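Local coordinates for protein superoxide dismutase (Chaetomium thermophilum, PDB 4BR6) that probably protects cells from toxic radicals by converting superoxide to hydrogen peroxide and molecular oxygen at a manganese centre, at residues 161-164 and 165-168; 113-116 and 117-120. All blocks are in the same frame, centred on the assembly; numbering follows the deposited sequence.

In the fold
Both contacts are local and belong to the C-terminal domain of the iron/manganese superoxide dismutase fold, their centres about 15 Å apart. Contact 2 comes first along the chain, on the last turns of helix 107-119; the three-stranded antiparallel sheet follows. Contact 1 comes directly after the final strand, 153-160, in the turn leading into helix 167-170, and carries the metal ligand His164. The two meet where CB of Ala161 packs 4.1 Å from CD2 of Leu118. Strand 153-160 joins them further: it holds the ligand Asp160 and lends Ile159 to the packing of Leu118. Helix 107-119 thus packs against the strand and turn that carry two of the metal ligands, Asp160 and His164.

Contact 1: residues 161-164 and 165-168; sequences AWEH and AYYL. With MN3 (manganese (III) ion), chain I.
The carbonyl O of Glu163 is gripped by two backbone donors, Tyr166 N at 3.1 Å and Tyr167 N at 2.8 Å, in the 3-10 turn that follows the last strand of the iron/manganese superoxide dismutase fold and brings His164 to the metal. The Tyr167 bond comes in almost in line with the carbonyl, whereas Tyr166 N sits above its plane. Before them, Ala165 N bonds to Trp162 O at 3.0 Å. CG of Tyr166 sits between its own N and carbonyl carbon (chi1 59°), which turns the ring back over Glu163: CA of Glu163 makes a CH-pi contact 4.0 Å from the ring centroid, and Ala161 O lies at the ring edge. Tyr166 OH reaches CG of Glu163 and shares water 1 with Glu163 OE2. Replacing Tyr166 by an alanine removes the ring and its hydroxyl, which is likely to open a gap over Glu163 and cost water 1 one of its partners. Glu163 OE2 also accepts from His164 ND1 of the second subunit, and the reciprocal bond ties this subunit's His164 across the dimer interface. Tyr167 OH bonds to His30 of that subunit. With His26, His74 and Asp160 completing the protein ligands, His164 NE2 binds manganese at 2.3 Å.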
loop_
_atom_site.group_PDB
_atom_site.type_symbol
_atom_site.label_atom_id
_atom_site.label_comp_id
_atom_site.label_asym_id
_atom_site.label_seq_id
_atom_site.Cartn_x
_atom_site.Cartn_y
_atom_site.Cartn_z
ATOM N N ALA B 161 -9.508 -1.806 15.262
ATOM C CA ALA B 161 -10.650 -1.420 14.427
ATOM C C ALA B 161 -11.002 -2.465 13.387
ATOM O O ALA B 161 -11.853 -2.218 12.548
ATOM C CB ALA B 161 -10.408 -0.057 13.747
ATOM N N TRP B 162 -10.346 -3.625 13.434
ATOM C CA TRP B 162 -10.763 -4.761 12.624
ATOM C C TRP B 162 -12.187 -5.110 13.032
ATOM O O TRP B 162 -12.562 -4.924 14.179
ATOM C CB TRP B 162 -9.882 -5.991 12.869
ATOM C CG TRP B 162 -8.494 -5.933 12.290
ATOM C CD1 TRP B 162 -7.540 -4.988 12.523
ATOM C CD2 TRP B 162 -7.901 -6.889 11.403
ATOM N NE1 TRP B 162 -6.402 -5.284 11.821
ATOM C CE2 TRP B 162 -6.596 -6.449 11.132
ATOM C CE3 TRP B 162 -8.359 -8.065 10.808
ATOM C CZ2 TRP B 162 -5.735 -7.147 10.279
ATOM C CZ3 TRP B 162 -7.498 -8.754 9.961
ATOM C CH2 TRP B 162 -6.207 -8.298 9.713
ATOM N N GLU B 163 -12.979 -5.626 12.098
ATOM C CA GLU B 163 -14.370 -5.922 12.379
ATOM C C GLU B 163 -14.532 -7.027 13.424
ATOM O O GLU B 163 -15.525 -7.070 14.143
ATOM C CB GLU B 163 -15.091 -6.265 11.077
ATOM C CG GLU B 163 -15.237 -5.027 10.175
ATOM C CD GLU B 163 -15.768 -5.323 8.777
ATOM O OE1 GLU B 163 -15.454 -6.391 8.203
ATOM O OE2 GLU B 163 -16.508 -4.480 8.243
ATOM N N HIS B 164 -13.546 -7.910 13.549
ATOM C CA HIS B 164 -13.666 -8.980 14.542
ATOM C C HIS B 164 -13.571 -8.422 15.961
ATOM O O HIS B 164 -13.864 -9.120 16.923
ATOM C CB HIS B 164 -12.623 -10.083 14.337
ATOM C CG HIS B 164 -11.212 -9.625 14.503
ATOM N ND1 HIS B 164 -10.267 -9.760 13.508
ATOM C CD2 HIS B 164 -10.580 -9.046 15.549
ATOM C CE1 HIS B 164 -9.113 -9.283 13.935
ATOM N NE2 HIS B 164 -9.277 -8.845 15.168
ATOM N N ALA B 165 -13.165 -7.162 16.093
ATOM C CA ALA B 165 -13.076 -6.545 17.404
ATOM C C ALA B 165 -14.460 -6.126 17.936
ATOM O O ALA B 165 -14.588 -5.794 19.111
ATOM C CB ALA B 165 -12.127 -5.347 17.372
ATOM N N TYR B 166 -15.488 -6.151 17.085
ATOM C CA TYR B 166 -16.808 -5.626 17.471
ATOM C C TYR B 166 -18.033 -6.214 16.786
ATOM O O TYR B 166 -19.142 -6.021 17.264
ATOM C CB TYR B 166 -16.860 -4.112 17.273
ATOM C CG TYR B 166 -16.603 -3.614 15.848
ATOM C CD1 TYR B 166 -17.629 -3.526 14.911
ATOM C CD2 TYR B 166 -15.337 -3.201 15.457
ATOM C CE1 TYR B 166 -17.385 -3.061 13.617
ATOM C CE2 TYR B 166 -15.092 -2.730 14.175
ATOM C CZ TYR B 166 -16.112 -2.661 13.261
ATOM O OH TYR B 166 -15.846 -2.185 11.991
ATOM N N TYR B 167 -17.864 -6.925 15.683
ATOM C CA TYR B 167 -19.030 -7.222 14.841
ATOM C C TYR B 167 -20.076 -8.124 15.503
ATOM O O TYR B 167 -21.272 -7.925 15.300
ATOM C CB TYR B 167 -18.628 -7.814 13.490
ATOM C CG TYR B 167 -19.555 -7.408 12.356
ATOM C CD1 TYR B 167 -20.735 -8.104 12.109
ATOM C CD2 TYR B 167 -19.260 -6.321 11.544
ATOM C CE1 TYR B 167 -21.581 -7.735 11.080
ATOM C CE2 TYR B 167 -20.108 -5.947 10.515
ATOM C CZ TYR B 167 -21.254 -6.660 10.293
ATOM O OH TYR B 167 -22.090 -6.308 9.275
ATOM N N LEU B 168 -19.640 -9.103 16.291
ATOM C CA LEU B 168 -20.570 -10.008 16.964
ATOM C C LEU B 168 -21.561 -9.251 17.844
ATOM O O LEU B 168 -22.732 -9.617 17.926
ATOM C CB LEU B 168 -19.817 -11.024 17.824
ATOM C CG LEU B 168 -19.124 -12.172 17.094
ATOM C CD1 LEU B 168 -18.367 -13.024 18.109
ATOM C CD2 LEU B 168 -20.105 -13.005 16.277
HETATM MN MN MN3 I . -7.652 -7.799 16.478
HETATM O O HOH W 1 -17.993 -2.737 9.712
HETATM O O HOH W 2 -16.747 -9.861 16.422
HETATM O O HOH W 3 -6.670 -7.686 14.160
#

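Contact 2: residues 113-116 and 117-120; sequences QMNA and ALTG
Ala117 holds its methyl group against the backbone of the preceding turn of helix 107-119. Its CB lies 3.4 Å from Met114 O and also close to Gln113 O, while its N donates to Gln113 O at 2.9 Å in a regular alpha-helical i to i+4 bond. Ala116 O accepts from Gly120 N at 2.9 Å, with a markedly bent N-H (132°). Thr119 CB also comes within van der Waals range of Ala116 O.

Leu118 repeats the helical pattern: its N bonds to Met114 O at 2.9 Å. Its CG is anti to its own carbonyl carbon (chi1 -71°), bringing CG and CD1 back over Met114 O, with CG 3.4 Å from that oxygen. CD1 also meets Met114 CG at 4.2 Å, an apolar contact one turn along the helix. Asn115, three residues back, crosses Leu118 at a slant and brings OD1 near the same methyl, 4.1 Å from Leu118 CD1, while that oxygen accepts a hydrogen bond from Trp182 NE1. Thr119 N adds a bond to Asn115 O at 3.0 Å.

No residue here binds the metal, though the side chain of Leu118 comes within about 7 Å of that of the ligand Asp160. Met114 and Leu118 rest on Ala127 of strand 125-132 and on Met157 and Ile159, respectively, of strand 153-160; Ala117 touches Ile140 and Thr142 of strand 138-144. Asn115, Leu118 and Thr119 meet Phe178 of helix 174-180, placing the helix against both the sheet and that neighbouring helix.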
loop_
_atom_site.group_PDB
_atom_site.type_symbol
_atom_site.label_atom_id
_atom_site.label_comp_id
_atom_site.label_asym_id
_atom_site.label_seq_id
_atom_site.Cartn_x
_atom_site.Cartn_y
_atom_site.Cartn_z
ATOM N N GLN B 113 -11.289 13.165 18.428
ATOM C CA GLN B 113 -10.456 13.008 17.254
ATOM C C GLN B 113 -10.069 11.556 17.042
ATOM O O GLN B 113 -9.969 11.098 15.902
ATOM C CB GLN B 113 -9.215 13.880 17.379
ATOM C CG GLN B 113 -9.529 15.333 17.128
ATOM C CD GLN B 113 -8.392 16.241 17.485
ATOM O OE1 GLN B 113 -7.437 15.828 18.135
ATOM N NE2 GLN B 113 -8.486 17.496 17.063
ATOM N N MET B 114 -9.844 10.826 18.131
ATOM C CA MET B 114 -9.447 9.430 17.996
ATOM C C MET B 114 -10.610 8.615 17.457
ATOM O O MET B 114 -10.435 7.764 16.588
ATOM C CB MET B 114 -8.980 8.813 19.310
ATOM C CG MET B 114 -8.433 7.398 19.104
ATOM S SD MET B 114 -6.900 7.135 20.000
ATOM C CE MET B 114 -6.463 5.440 19.620
ATOM N N ASN B 115 -11.800 8.877 17.984
ATOM C CA ASN B 115 -13.010 8.250 17.473
ATOM C C ASN B 115 -13.208 8.498 15.980
ATOM O O ASN B 115 -13.608 7.605 15.250
ATOM C CB ASN B 115 -14.234 8.734 18.254
ATOM C CG ASN B 115 -14.345 8.081 19.626
ATOM O OD1 ASN B 115 -13.700 7.072 19.901
ATOM N ND2 ASN B 115 -15.181 8.645 20.483
ATOM N N ALA B 116 -12.920 9.710 15.526
ATOM C CA ALA B 116 -12.987 10.019 14.103
ATOM C C ALA B 116 -11.949 9.220 13.317
ATOM O O ALA B 116 -12.249 8.667 12.260
ATOM C CB ALA B 116 -12.787 11.505 13.877
ATOM N N ALA B 117 -10.723 9.171 13.828
ATOM C CA ALA B 117 -9.644 8.445 13.171
ATOM C C ALA B 117 -10.000 6.980 13.008
ATOM O O ALA B 117 -9.694 6.380 11.990
ATOM C CB ALA B 117 -8.371 8.569 13.964
ATOM N N LEU B 118 -10.643 6.407 14.019
ATOM C CA LEU B 118 -11.052 5.012 13.963
ATOM C C LEU B 118 -12.115 4.850 12.889
ATOM O O LEU B 118 -12.083 3.892 12.105
ATOM C CB LEU B 118 -11.594 4.571 15.316
ATOM C CG LEU B 118 -10.569 4.418 16.443
ATOM C CD1 LEU B 118 -11.267 4.586 17.793
ATOM C CD2 LEU B 118 -9.830 3.053 16.366
ATOM N N THR B 119 -13.048 5.804 12.860
ATOM C CA THR B 119 -14.172 5.806 11.918
ATOM C C THR B 119 -13.717 5.957 10.470
ATOM O O THR B 119 -14.392 5.496 9.562
ATOM C CB THR B 119 -15.184 6.948 12.253
ATOM O OG1 THR B 119 -16.000 6.556 13.364
ATOM C CG2 THR B 119 -16.096 7.265 11.074
ATOM N N GLY B 120 -12.580 6.617 10.265
ATOM C CA GLY B 120 -12.073 6.886 8.934
ATOM C C GLY B 120 -11.149 5.803 8.399
ATOM O O GLY B 120 -10.669 5.897 7.270
#